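Local coordinates for protein SusD homolog (Bacteroides thetaiotaomicron, PDB 3EHM) that probably binds mucin O-glycans at the cell surface as a SusD-family outer-membrane lipoprotein of a gut symbiont, at residues D56-G61 and N77-N82; N69-G74 and K316-T321; E266-R271 and S324-S329; M272-W277 and V310-S315. All coordinates share one frame; numbering follows the deposited sequence.

Interaction 1: D56-G61 and N77-N82; sequences DLISSG and NEANWN
Ile58 and Ser59 pack against Glu78 and Ala79 in a buried, mainly van der Waals contact, where the break between helices 47-57 and 60-63 meets the loop leading to helix 85-110. Ile58 contributes the largest share, through CD1 and its backbone O: chi1 of 76° sets CG1 between the backbone N and carbonyl carbon, and the extended CG1-CD1 arm crosses Asn77 and Glu78 at about a right angle. Its CD1 lies 3.9 Å from Asn77 ND2 and 4.2 Å from Ala79 CB. Ser59 meets the aliphatic part of Glu78, CB to CG at 3.8 Å. The main polar feature between the segments is a CA-H...O contact, Ala79 CA to Ile58 O at 3.3 Å, with 148° at the hydrogen. An Asx turn shapes the loop's side, Ala79 N donating to Asn77 OD1 over 2.9 Å from above the carbonyl plane. Glu78 OE2 turns to Arg87 in a salt bridge and also accepts from Asn54, while Ser59 OG bonds to Asn54 O. Carboxylate and hydroxyl thus find their hydrogen bonds outside the pair, and the two segments meet by van der Waals contact and the one CA-H...O contact.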
loop_
_atom_site.group_PDB
_atom_site.type_symbol
_atom_site.label_atom_id
_atom_site.label_comp_id
_atom_site.label_asym_id
_atom_site.label_seq_id
_atom_site.Cartn_x
_atom_site.Cartn_y
_atom_site.Cartn_z
ATOM N N ASP A 56 1.098 6.243 -5.356
ATOM C CA ASP A 56 2.163 5.560 -4.629
ATOM C C ASP A 56 3.525 6.226 -4.426
ATOM O O ASP A 56 4.051 6.257 -3.312
ATOM C CB ASP A 56 2.439 4.205 -5.303
ATOM C CG ASP A 56 1.300 3.208 -5.142
ATOM O OD1 ASP A 56 0.136 3.520 -5.487
ATOM O OD2 ASP A 56 1.588 2.085 -4.680
ATOM N N LEU A 57 4.100 6.741 -5.503
ATOM C CA LEU A 57 5.449 7.287 -5.456
ATOM C C LEU A 57 5.779 8.585 -4.729
ATOM O O LEU A 57 6.666 8.591 -3.880
ATOM C CB LEU A 57 6.004 7.358 -6.879
ATOM C CG LEU A 57 5.796 6.092 -7.714
ATOM C CD1 LEU A 57 6.584 6.225 -9.013
ATOM C CD2 LEU A 57 6.250 4.852 -6.944
ATOM N N ILE A 58 5.104 9.682 -5.052
ATOM C CA ILE A 58 5.446 10.935 -4.390
ATOM C C ILE A 58 4.569 11.243 -3.184
ATOM O O ILE A 58 4.845 12.174 -2.428
ATOM C CB ILE A 58 5.415 12.121 -5.385
ATOM C CG1 ILE A 58 3.978 12.540 -5.689
ATOM C CG2 ILE A 58 6.117 11.711 -6.680
ATOM C CD1 ILE A 58 3.891 13.785 -6.562
ATOM N N SER A 59 3.523 10.448 -2.996
ATOM C CA SER A 59 2.630 10.637 -1.862
ATOM C C SER A 59 2.870 9.579 -0.782
ATOM O O SER A 59 3.839 9.671 -0.021
ATOM C CB SER A 59 1.169 10.603 -2.327
ATOM O OG SER A 59 0.897 9.425 -3.072
ATOM N N SER A 60 1.995 8.575 -0.725
ATOM C CA SER A 60 2.085 7.505 0.270
ATOM C C SER A 60 3.487 6.923 0.467
ATOM O O SER A 60 3.960 6.819 1.601
ATOM C CB SER A 60 1.112 6.372 -0.084
ATOM O OG SER A 60 1.402 5.827 -1.360
ATOM N N GLY A 61 4.133 6.530 -0.628
ATOM C CA GLY A 61 5.469 5.955 -0.542
ATOM C C GLY A 61 6.508 6.931 -0.014
ATOM O O GLY A 61 7.512 6.538 0.588
ATOM N N ASN A 77 1.763 20.473 -4.350
ATOM C CA ASN A 77 0.990 19.236 -4.443
ATOM C C ASN A 77 1.092 18.327 -3.221
ATOM O O ASN A 77 1.669 18.701 -2.194
ATOM C CB ASN A 77 1.321 18.449 -5.728
ATOM C CG ASN A 77 2.726 17.872 -5.738
ATOM O OD1 ASN A 77 3.345 17.671 -4.694
ATOM N ND2 ASN A 77 3.226 17.576 -6.933
ATOM N N GLU A 78 0.516 17.134 -3.334
ATOM C CA GLU A 78 0.485 16.172 -2.231
ATOM C C GLU A 78 1.841 15.715 -1.685
ATOM O O GLU A 78 1.927 15.254 -0.540
ATOM C CB GLU A 78 -0.331 14.937 -2.639
ATOM C CG GLU A 78 0.345 14.081 -3.696
ATOM C CD GLU A 78 -0.027 14.472 -5.109
ATOM O OE1 GLU A 78 -0.307 15.667 -5.359
ATOM O OE2 GLU A 78 -0.025 13.578 -5.979
ATOM N N ALA A 79 2.897 15.827 -2.485
ATOM C CA ALA A 79 4.220 15.400 -2.021
ATOM C C ALA A 79 4.580 16.141 -0.740
ATOM O O ALA A 79 5.211 15.584 0.162
ATOM C CB ALA A 79 5.272 15.659 -3.091
ATOM N N ASN A 80 4.173 17.401 -0.659
ATOM C CA ASN A 80 4.454 18.191 0.527
ATOM C C ASN A 80 3.186 18.513 1.304
ATOM O O ASN A 80 3.073 19.549 1.961
ATOM C CB ASN A 80 5.221 19.450 0.149
ATOM C CG ASN A 80 6.658 19.144 -0.213
ATOM O OD1 ASN A 80 7.579 19.392 0.570
ATOM N ND2 ASN A 80 6.857 18.573 -1.395
ATOM N N TRP A 81 2.233 17.594 1.194
ATOM C CA TRP A 81 0.967 17.652 1.909
ATOM C C TRP A 81 0.020 18.789 1.540
ATOM O O TRP A 81 -0.849 19.149 2.330
ATOM C CB TRP A 81 1.247 17.689 3.418
ATOM C CG TRP A 81 2.201 16.622 3.916
ATOM C CD1 TRP A 81 3.177 15.981 3.200
ATOM C CD2 TRP A 81 2.334 16.162 5.266
ATOM N NE1 TRP A 81 3.910 15.157 4.022
ATOM C CE2 TRP A 81 3.413 15.249 5.296
ATOM C CE3 TRP A 81 1.647 16.434 6.454
ATOM C CZ2 TRP A 81 3.821 14.608 6.472
ATOM C CZ3 TRP A 81 2.054 15.795 7.626
ATOM C CH2 TRP A 81 3.131 14.893 7.622
ATOM N N ASN A 82 0.183 19.358 0.350
ATOM C CA ASN A 82 -0.705 20.429 -0.089
ATOM C C ASN A 82 -1.755 19.754 -0.969
ATOM O O ASN A 82 -1.561 19.583 -2.175
ATOM C CB ASN A 82 0.074 21.480 -0.883
ATOM C CG ASN A 82 -0.730 22.743 -1.120
ATOM O OD1 ASN A 82 -0.208 23.741 -1.622
ATOM N ND2 ASN A 82 -2.006 22.706 -0.761
#

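Interaction 2: N69-G74 and K316-T321; sequences NNNNWG and KSKSET
Asn70 and Ser319 are joined by a pair of hydrogen bonds in which one side-chain amide serves a backbone N-H and C=O together. Ser319 N donates to Asn70 OD1 over 3.1 Å at 162°, tilted from the carbonyl plane, and Asn70 ND2 returns a bond of 3.1 Å to Ser319 O that lies in both the amide and the carbonyl plane. With CG anti to the backbone N (chi1 172°), the amide reaches the backbone of Ser319. The same ND2 also donates to Asn268 O, fixing the group's rotation. Water extends the polar contact: one molecule lies within hydrogen-bonding distance of both Asn70 OD1 and Ser317 O, which may share its protons with other acceptors, and two others link the amide of Asn72 with Ser317 OG. Asn72 ND2 bonds further to Ser315 O, while its OD1 accepts from Gly74 N at 2.8 Å. Packing is tightest where Lys318 CB sits 3.1 Å from Asn70 O, a buried carbonyl oxygen without a hydrogen-bond partner in the model. Beyond it, Lys318 NZ hydrogen-bonds to Tyr267 O. This is a loop-to-loop junction, one loop shaped by an inverse gamma turn at Asn70 and an Asx turn at Asn72.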
loop_
_atom_site.group_PDB
_atom_site.type_symbol
_atom_site.label_atom_id
_atom_site.label_comp_id
_atom_site.label_asym_id
_atom_site.label_seq_id
_atom_site.Cartn_x
_atom_site.Cartn_y
_atom_site.Cartn_z
ATOM N N ASN A 69 11.616 12.121 -2.654
ATOM C CA ASN A 69 11.436 12.899 -3.879
ATOM C C ASN A 69 12.586 13.859 -4.182
ATOM O O ASN A 69 13.046 14.589 -3.300
ATOM C CB ASN A 69 10.151 13.739 -3.814
ATOM C CG ASN A 69 8.906 12.916 -3.534
ATOM O OD1 ASN A 69 8.670 11.880 -4.161
ATOM N ND2 ASN A 69 8.086 13.392 -2.600
ATOM N N ASN A 70 13.038 13.862 -5.434
ATOM C CA ASN A 70 14.087 14.781 -5.873
ATOM C C ASN A 70 13.334 15.972 -6.463
ATOM O O ASN A 70 13.500 16.320 -7.634
ATOM C CB ASN A 70 14.975 14.121 -6.935
ATOM C CG ASN A 70 15.968 15.089 -7.568
ATOM O OD1 ASN A 70 16.399 16.065 -6.945
ATOM N ND2 ASN A 70 16.351 14.807 -8.811
ATOM N N ASN A 71 12.494 16.585 -5.634
ATOM C CA ASN A 71 11.680 17.725 -6.049
ATOM C C ASN A 71 10.769 18.116 -4.887
ATOM O O ASN A 71 10.573 17.335 -3.963
ATOM C CB ASN A 71 10.822 17.313 -7.260
ATOM C CG ASN A 71 10.312 18.497 -8.061
ATOM O OD1 ASN A 71 9.886 18.341 -9.210
ATOM N ND2 ASN A 71 10.341 19.680 -7.465
ATOM N N ASN A 72 10.233 19.332 -4.922
ATOM C CA ASN A 72 9.301 19.769 -3.890
ATOM C C ASN A 72 8.077 20.366 -4.573
ATOM O O ASN A 72 7.111 20.755 -3.915
ATOM C CB ASN A 72 9.941 20.788 -2.932
ATOM C CG ASN A 72 10.358 22.075 -3.617
ATOM O OD1 ASN A 72 9.989 22.341 -4.764
ATOM N ND2 ASN A 72 11.127 22.891 -2.902
ATOM N N TRP A 73 8.123 20.409 -5.903
ATOM C CA TRP A 73 7.033 20.940 -6.724
ATOM C C TRP A 73 6.545 22.298 -6.227
ATOM O O TRP A 73 5.365 22.631 -6.347
ATOM C CB TRP A 73 5.871 19.942 -6.756
ATOM C CG TRP A 73 6.200 18.677 -7.495
ATOM C CD1 TRP A 73 6.067 18.449 -8.837
ATOM C CD2 TRP A 73 6.763 17.484 -6.939
ATOM N NE1 TRP A 73 6.515 17.187 -9.152
ATOM C CE2 TRP A 73 6.948 16.573 -8.005
ATOM C CE3 TRP A 73 7.131 17.094 -5.646
ATOM C CZ2 TRP A 73 7.487 15.295 -7.816
ATOM C CZ3 TRP A 73 7.670 15.816 -5.457
ATOM C CH2 TRP A 73 7.840 14.936 -6.540
ATOM N N GLY A 74 7.464 23.084 -5.675
ATOM C CA GLY A 74 7.102 24.395 -5.170
ATOM C C GLY A 74 6.049 24.327 -4.079
ATOM O O GLY A 74 5.318 25.292 -3.856
ATOM N N LYS A 316 13.641 20.491 -0.546
ATOM C CA LYS A 316 14.532 21.051 -1.560
ATOM C C LYS A 316 14.022 20.910 -2.992
ATOM O O LYS A 316 13.292 19.973 -3.321
ATOM C CB LYS A 316 15.913 20.397 -1.458
ATOM C CG LYS A 316 16.941 21.180 -0.649
ATOM C CD LYS A 316 16.500 21.417 0.781
ATOM C CE LYS A 316 17.605 22.106 1.586
ATOM N NZ LYS A 316 18.024 23.424 1.009
ATOM N N SER A 317 14.423 21.851 -3.844
ATOM C CA SER A 317 14.037 21.836 -5.250
ATOM C C SER A 317 14.739 20.689 -5.971
ATOM O O SER A 317 15.731 20.151 -5.483
ATOM C CB SER A 317 14.425 23.159 -5.922
ATOM O OG SER A 317 13.709 24.243 -5.362
ATOM N N LYS A 318 14.219 20.317 -7.135
ATOM C CA LYS A 318 14.823 19.252 -7.924
ATOM C C LYS A 318 16.221 19.684 -8.359
ATOM O O LYS A 318 16.445 20.852 -8.647
ATOM C CB LYS A 318 13.980 18.972 -9.170
ATOM C CG LYS A 318 14.583 17.923 -10.094
ATOM C CD LYS A 318 13.750 17.743 -11.352
ATOM C CE LYS A 318 14.363 16.695 -12.266
ATOM N NZ LYS A 318 13.637 16.593 -13.562
ATOM N N SER A 319 17.158 18.744 -8.404
ATOM C CA SER A 319 18.519 19.051 -8.832
ATOM C C SER A 319 19.050 17.913 -9.698
ATOM O O SER A 319 18.612 16.767 -9.568
ATOM C CB SER A 319 19.428 19.259 -7.622
ATOM O OG SER A 319 20.758 19.521 -8.038
ATOM N N GLU A 320 19.995 18.226 -10.580
ATOM C CA GLU A 320 20.548 17.212 -11.467
ATOM C C GLU A 320 22.072 17.175 -11.537
ATOM O O GLU A 320 22.630 16.586 -12.457
ATOM C CB GLU A 320 19.978 17.393 -12.876
ATOM C CG GLU A 320 18.455 17.374 -12.925
ATOM C CD GLU A 320 17.909 17.338 -14.340
ATOM O OE1 GLU A 320 18.169 16.352 -15.060
ATOM O OE2 GLU A 320 17.214 18.297 -14.734
ATOM N N THR A 321 22.749 17.789 -10.572
ATOM C CA THR A 321 24.210 17.780 -10.580
ATOM C C THR A 321 24.715 16.445 -10.049
ATOM O O THR A 321 23.941 15.648 -9.521
ATOM C CB THR A 321 24.788 18.887 -9.699
ATOM O OG1 THR A 321 24.661 18.514 -8.324
ATOM C CG2 THR A 321 24.043 20.193 -9.935
HETATM O O HOH W 1 16.147 17.682 -4.428
HETATM O O HOH W 2 11.055 23.873 -6.594
HETATM O O HOH W 3 11.603 25.688 -3.358
#

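Interaction 3: E266-R271 and S324-S329; sequences EYNETR and SAKFAS
Arg271, on the short strand 270-272, reaches across to the carbonyls of a 3-10 turn at 325-326, an edge-on guanidinium-to-backbone contact in the helix-rich SusD fold. The hydrogen bonds concentrate on one acceptor. Lys326 O is gripped side-on by NE and NH2 of Arg271, the NH2 bond being the shorter at 2.7 Å. That donor is tilted slightly from the carbonyl plane, whereas Arg271 NE stands well above it, 62° out. A weak bond from Arg271 NE to Ala325 O adds a second carbonyl at the same edge. Arg271 NH1 donates to Thr270 O and also to Val264 O, so all three nitrogens are engaged and the group's rotation is fixed. The bend at chi2 (-72°) folds the chain back for NH1 to meet Thr270 O. Van der Waals contacts follow the arginine's aliphatic part: CB lies 3.4 Å from Ser329 O, and CG 4.3 Å from Ala328 CB. Lys326 extends past Asn268, the two side chains crossing at a slant and meeting through the lysine methylenes. The 3-10 turn is itself shaped by an ST turn, in which Lys326 N donates to Ser324 OG at 3.2 Å with an N-H...O angle of 150°.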
loop_
_atom_site.group_PDB
_atom_site.type_symbol
_atom_site.label_atom_id
_atom_site.label_comp_id
_atom_site.label_asym_id
_atom_site.label_seq_id
_atom_site.Cartn_x
_atom_site.Cartn_y
_atom_site.Cartn_z
ATOM N N GLU A 266 12.665 8.812 -16.109
ATOM C CA GLU A 266 12.321 9.925 -16.983
ATOM C C GLU A 266 12.368 11.278 -16.285
ATOM O O GLU A 266 13.048 12.197 -16.742
ATOM C CB GLU A 266 10.931 9.715 -17.586
ATOM C CG GLU A 266 10.818 8.509 -18.514
ATOM C CD GLU A 266 11.830 8.537 -19.652
ATOM O OE1 GLU A 266 12.056 9.624 -20.231
ATOM O OE2 GLU A 266 12.389 7.467 -19.975
ATOM N N TYR A 267 11.646 11.398 -15.176
ATOM C CA TYR A 267 11.598 12.653 -14.437
ATOM C C TYR A 267 12.713 12.792 -13.400
ATOM O O TYR A 267 12.995 13.900 -12.931
ATOM C CB TYR A 267 10.242 12.796 -13.733
ATOM C CG TYR A 267 9.032 12.619 -14.631
ATOM C CD1 TYR A 267 9.014 13.126 -15.931
ATOM C CD2 TYR A 267 7.883 11.982 -14.159
ATOM C CE1 TYR A 267 7.878 13.001 -16.739
ATOM C CE2 TYR A 267 6.743 11.857 -14.955
ATOM C CZ TYR A 267 6.748 12.369 -16.243
ATOM O OH TYR A 267 5.614 12.266 -17.022
ATOM N N ASN A 268 13.335 11.669 -13.039
ATOM C CA ASN A 268 14.409 11.666 -12.051
ATOM C C ASN A 268 13.909 12.235 -10.732
ATOM O O ASN A 268 14.607 13.011 -10.071
ATOM C CB ASN A 268 15.591 12.494 -12.558
ATOM C CG ASN A 268 16.314 11.823 -13.698
ATOM O OD1 ASN A 268 16.465 12.394 -14.781
ATOM N ND2 ASN A 268 16.764 10.598 -13.465
ATOM N N GLU A 269 12.702 11.833 -10.348
ATOM C CA GLU A 269 12.088 12.327 -9.125
ATOM C C GLU A 269 11.939 11.292 -8.011
ATOM O O GLU A 269 11.926 11.648 -6.839
ATOM C CB GLU A 269 10.723 12.956 -9.453
ATOM C CG GLU A 269 10.830 14.117 -10.455
ATOM C CD GLU A 269 9.487 14.711 -10.859
ATOM O OE1 GLU A 269 8.525 13.943 -11.075
ATOM O OE2 GLU A 269 9.401 15.952 -10.977
ATOM N N THR A 270 11.833 10.015 -8.358
ATOM C CA THR A 270 11.684 8.993 -7.327
ATOM C C THR A 270 12.988 8.275 -7.002
ATOM O O THR A 270 13.620 7.683 -7.872
ATOM C CB THR A 270 10.609 7.965 -7.718
ATOM O OG1 THR A 270 9.335 8.618 -7.764
ATOM C CG2 THR A 270 10.550 6.831 -6.695
ATOM N N ARG A 271 13.368 8.328 -5.729
ATOM C CA ARG A 271 14.602 7.714 -5.251
ATOM C C ARG A 271 14.341 6.925 -3.965
ATOM O O ARG A 271 13.219 6.917 -3.455
ATOM C CB ARG A 271 15.640 8.812 -5.004
ATOM C CG ARG A 271 16.015 9.614 -6.263
ATOM C CD ARG A 271 16.855 8.759 -7.202
ATOM N NE ARG A 271 17.304 9.455 -8.410
ATOM C CZ ARG A 271 16.696 9.381 -9.592
ATOM N NH1 ARG A 271 15.599 8.647 -9.739
ATOM N NH2 ARG A 271 17.207 10.011 -10.644
ATOM N N SER A 324 23.714 15.824 -6.600
ATOM C CA SER A 324 22.280 15.898 -6.320
ATOM C C SER A 324 21.566 14.570 -6.118
ATOM O O SER A 324 22.126 13.501 -6.351
ATOM C CB SER A 324 21.578 16.643 -7.450
ATOM O OG SER A 324 21.483 15.806 -8.588
ATOM N N ALA A 325 20.302 14.658 -5.709
ATOM C CA ALA A 325 19.489 13.473 -5.481
ATOM C C ALA A 325 19.221 12.747 -6.795
ATOM O O ALA A 325 18.713 11.629 -6.795
ATOM C CB ALA A 325 18.173 13.856 -4.803
ATOM N N LYS A 326 19.557 13.378 -7.918
ATOM C CA LYS A 326 19.351 12.719 -9.200
ATOM C C LYS A 326 20.160 11.433 -9.187
ATOM O O LYS A 326 19.772 10.437 -9.796
ATOM C CB LYS A 326 19.803 13.601 -10.372
ATOM C CG LYS A 326 19.775 12.863 -11.713
ATOM C CD LYS A 326 20.056 13.765 -12.907
ATOM C CE LYS A 326 20.084 12.952 -14.202
ATOM N NZ LYS A 326 20.260 13.808 -15.411
ATOM N N PHE A 327 21.281 11.453 -8.475
ATOM C CA PHE A 327 22.137 10.282 -8.398
ATOM C C PHE A 327 22.119 9.549 -7.065
ATOM O O PHE A 327 23.055 8.820 -6.731
ATOM C CB PHE A 327 23.561 10.668 -8.788
ATOM C CG PHE A 327 23.644 11.273 -10.154
ATOM C CD1 PHE A 327 23.615 12.652 -10.322
ATOM C CD2 PHE A 327 23.668 10.458 -11.284
ATOM C CE1 PHE A 327 23.603 13.214 -11.598
ATOM C CE2 PHE A 327 23.656 11.011 -12.560
ATOM C CZ PHE A 327 23.623 12.393 -12.715
ATOM N N ALA A 328 21.050 9.747 -6.300
ATOM C CA ALA A 328 20.895 9.053 -5.031
ATOM C C ALA A 328 20.475 7.641 -5.428
ATOM O O ALA A 328 20.205 7.387 -6.605
ATOM C CB ALA A 328 19.801 9.711 -4.196
ATOM N N SER A 329 20.427 6.724 -4.469
ATOM C CA SER A 329 20.017 5.356 -4.775
ATOM C C SER A 329 18.633 5.384 -5.423
ATOM O O SER A 329 17.780 6.189 -5.047
ATOM C CB SER A 329 19.981 4.513 -3.497
ATOM O OG SER A 329 21.290 4.314 -2.990
#

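Interaction 4: M272-W277 and V310-S315; sequences MGATIW and VAPTNS
Val310 and Met272, a selenomethionine in this model, are joined through their backbones in a single beta bridge centred on Gly273 and Val310, just where strand 270-272 gives way to helix 274-282. Val310 N donates to Met272 O over 2.9 Å at 161°. The return bond is weak: Ala274 N approaches Val310 O at 3.2 Å, with an angle of only 127° at the hydrogen. The bridged CA atoms of Gly273 and Val310 are 5.3 Å apart.

Side chains add a small apolar patch beside this pairing. Ala274 points its methyl at the other segment, where CB meets Pro312 CD at 4.0 Å and comes 4.1 Å from Ala311 CA. The beta-carbon of Val310 packs over Met272 O, while its CG2 turns from the bridge toward Arg271, Ala325 and Ala328.

Farther out, each segment is held by further hydrogen bonds. Met272 pairs with Ser329 and Gly273 with Tyr66, so the chain is already flanked where the bridge begins. On the opposite segment, Ala311 N donates to Tyr402 OH; the backbone of Pro312, which can only accept through its O, bonds to that of Met468, and that of Thr313 to Asp469, fixing the loop on both sides of the proline. Thr275 OG1 bonds to Met465 N, and Tyr442 of helix 429-445 covers Thr275 and Ile276.

Gly273 occupies the N-cap position of the helix, and its O accepts from Trp277 N at 3.1 Å, the first turn's backbone bond.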
loop_
_atom_site.group_PDB
_atom_site.type_symbol
_atom_site.label_atom_id
_atom_site.label_comp_id
_atom_site.label_asym_id
_atom_site.label_seq_id
_atom_site.Cartn_x
_atom_site.Cartn_y
_atom_site.Cartn_z
HETATM N N MSE A 272 15.374 6.262 -3.449
HETATM C CA MSE A 272 15.253 5.466 -2.223
HETATM C C MSE A 272 14.945 6.343 -1.008
HETATM O O MSE A 272 15.605 7.356 -0.782
HETATM C CB MSE A 272 16.548 4.681 -1.974
HETATM C CG MSE A 272 16.517 3.790 -0.735
HETATM SE SE MSE A 272 18.219 2.897 -0.433
HETATM C CE MSE A 272 19.301 4.454 -0.050
ATOM N N GLY A 273 13.944 5.938 -0.232
ATOM C CA GLY A 273 13.546 6.689 0.949
ATOM C C GLY A 273 14.424 6.458 2.166
ATOM O O GLY A 273 15.004 5.386 2.329
ATOM N N ALA A 274 14.500 7.462 3.035
ATOM C CA ALA A 274 15.331 7.390 4.238
ATOM C C ALA A 274 14.867 6.342 5.236
ATOM O O ALA A 274 15.677 5.603 5.793
ATOM C CB ALA A 274 15.386 8.753 4.912
ATOM N N THR A 275 13.563 6.268 5.459
ATOM C CA THR A 275 13.032 5.303 6.409
ATOM C C THR A 275 13.374 3.859 6.046
ATOM O O THR A 275 13.951 3.131 6.852
ATOM C CB THR A 275 11.505 5.431 6.536
ATOM O OG1 THR A 275 11.172 6.771 6.921
ATOM C CG2 THR A 275 10.981 4.458 7.592
ATOM N N ILE A 276 13.030 3.436 4.835
ATOM C CA ILE A 276 13.319 2.064 4.464
ATOM C C ILE A 276 14.831 1.818 4.438
ATOM O O ILE A 276 15.292 0.737 4.790
ATOM C CB ILE A 276 12.655 1.692 3.109
ATOM C CG1 ILE A 276 12.720 0.174 2.911
ATOM C CG2 ILE A 276 13.320 2.436 1.956
ATOM C CD1 ILE A 276 11.920 -0.318 1.716
ATOM N N TRP A 277 15.606 2.822 4.045
ATOM C CA TRP A 277 17.054 2.657 4.029
ATOM C C TRP A 277 17.553 2.415 5.449
ATOM O O TRP A 277 18.383 1.544 5.681
ATOM C CB TRP A 277 17.757 3.897 3.479
ATOM C CG TRP A 277 19.232 3.883 3.791
ATOM C CD1 TRP A 277 20.203 3.171 3.144
ATOM C CD2 TRP A 277 19.882 4.545 4.886
ATOM N NE1 TRP A 277 21.416 3.346 3.772
ATOM C CE2 TRP A 277 21.248 4.183 4.842
ATOM C CE3 TRP A 277 19.440 5.404 5.902
ATOM C CZ2 TRP A 277 22.179 4.655 5.777
ATOM C CZ3 TRP A 277 20.367 5.872 6.834
ATOM C CH2 TRP A 277 21.721 5.495 6.762
ATOM N N VAL A 310 16.997 9.716 0.163
ATOM C CA VAL A 310 16.462 11.065 0.055
ATOM C C VAL A 310 15.430 11.133 1.177
ATOM O O VAL A 310 14.611 10.223 1.335
ATOM C CB VAL A 310 15.793 11.296 -1.315
ATOM C CG1 VAL A 310 15.136 12.669 -1.359
ATOM C CG2 VAL A 310 16.845 11.190 -2.419
ATOM N N ALA A 311 15.483 12.198 1.966
ATOM C CA ALA A 311 14.579 12.341 3.099
ATOM C C ALA A 311 13.109 12.429 2.709
ATOM O O ALA A 311 12.771 12.826 1.591
ATOM C CB ALA A 311 14.981 13.552 3.926
ATOM N N PRO A 312 12.212 12.042 3.629
ATOM C CA PRO A 312 10.776 12.091 3.346
ATOM C C PRO A 312 10.283 13.527 3.283
ATOM O O PRO A 312 10.792 14.398 3.992
ATOM C CB PRO A 312 10.170 11.315 4.507
ATOM C CG PRO A 312 11.094 11.641 5.632
ATOM C CD PRO A 312 12.460 11.520 4.985
ATOM N N THR A 313 9.299 13.765 2.423
ATOM C CA THR A 313 8.722 15.092 2.252
ATOM C C THR A 313 9.845 16.119 2.086
ATOM O O THR A 313 9.971 17.071 2.860
ATOM C CB THR A 313 7.810 15.435 3.457
ATOM O OG1 THR A 313 6.883 14.357 3.664
ATOM C CG2 THR A 313 7.012 16.707 3.192
ATOM N N ASN A 314 10.655 15.896 1.055
ATOM C CA ASN A 314 11.791 16.742 0.713
ATOM C C ASN A 314 11.372 18.200 0.578
ATOM O O ASN A 314 10.355 18.499 -0.043
ATOM C CB ASN A 314 12.403 16.258 -0.606
ATOM C CG ASN A 314 13.704 16.966 -0.955
ATOM O OD1 ASN A 314 14.305 16.688 -1.990
ATOM N ND2 ASN A 314 14.148 17.871 -0.096
ATOM N N SER A 315 12.156 19.103 1.159
ATOM C CA SER A 315 11.843 20.524 1.087
ATOM C C SER A 315 12.696 21.223 0.035
ATOM O O SER A 315 12.487 22.397 -0.258
ATOM C CB SER A 315 12.059 21.188 2.450
ATOM O OG SER A 315 13.430 21.190 2.807
#

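How the interactions relate
Interactions 1 and 4 are buried throughout, whereas interactions 2 and 3 lie farther from the chain centre and are partly open. Chemistry follows this split only in part: interaction 1 is mostly apolar and interaction 4 backbone pairing, while interactions 2 and 3 use an amide or a guanidinium against main chain, with waters in interaction 2. The long loop between strands 304-306 and 339-342 supplies one side of interactions 2, 3 and 4, and strand 270-272 with its continuation supplies the other side of 3 and 4. Neighbouring contacts touch: Ser329 O meets Met272 N between interactions 3 and 4, and Ala79 CB packs on Trp73 between 1 and 2.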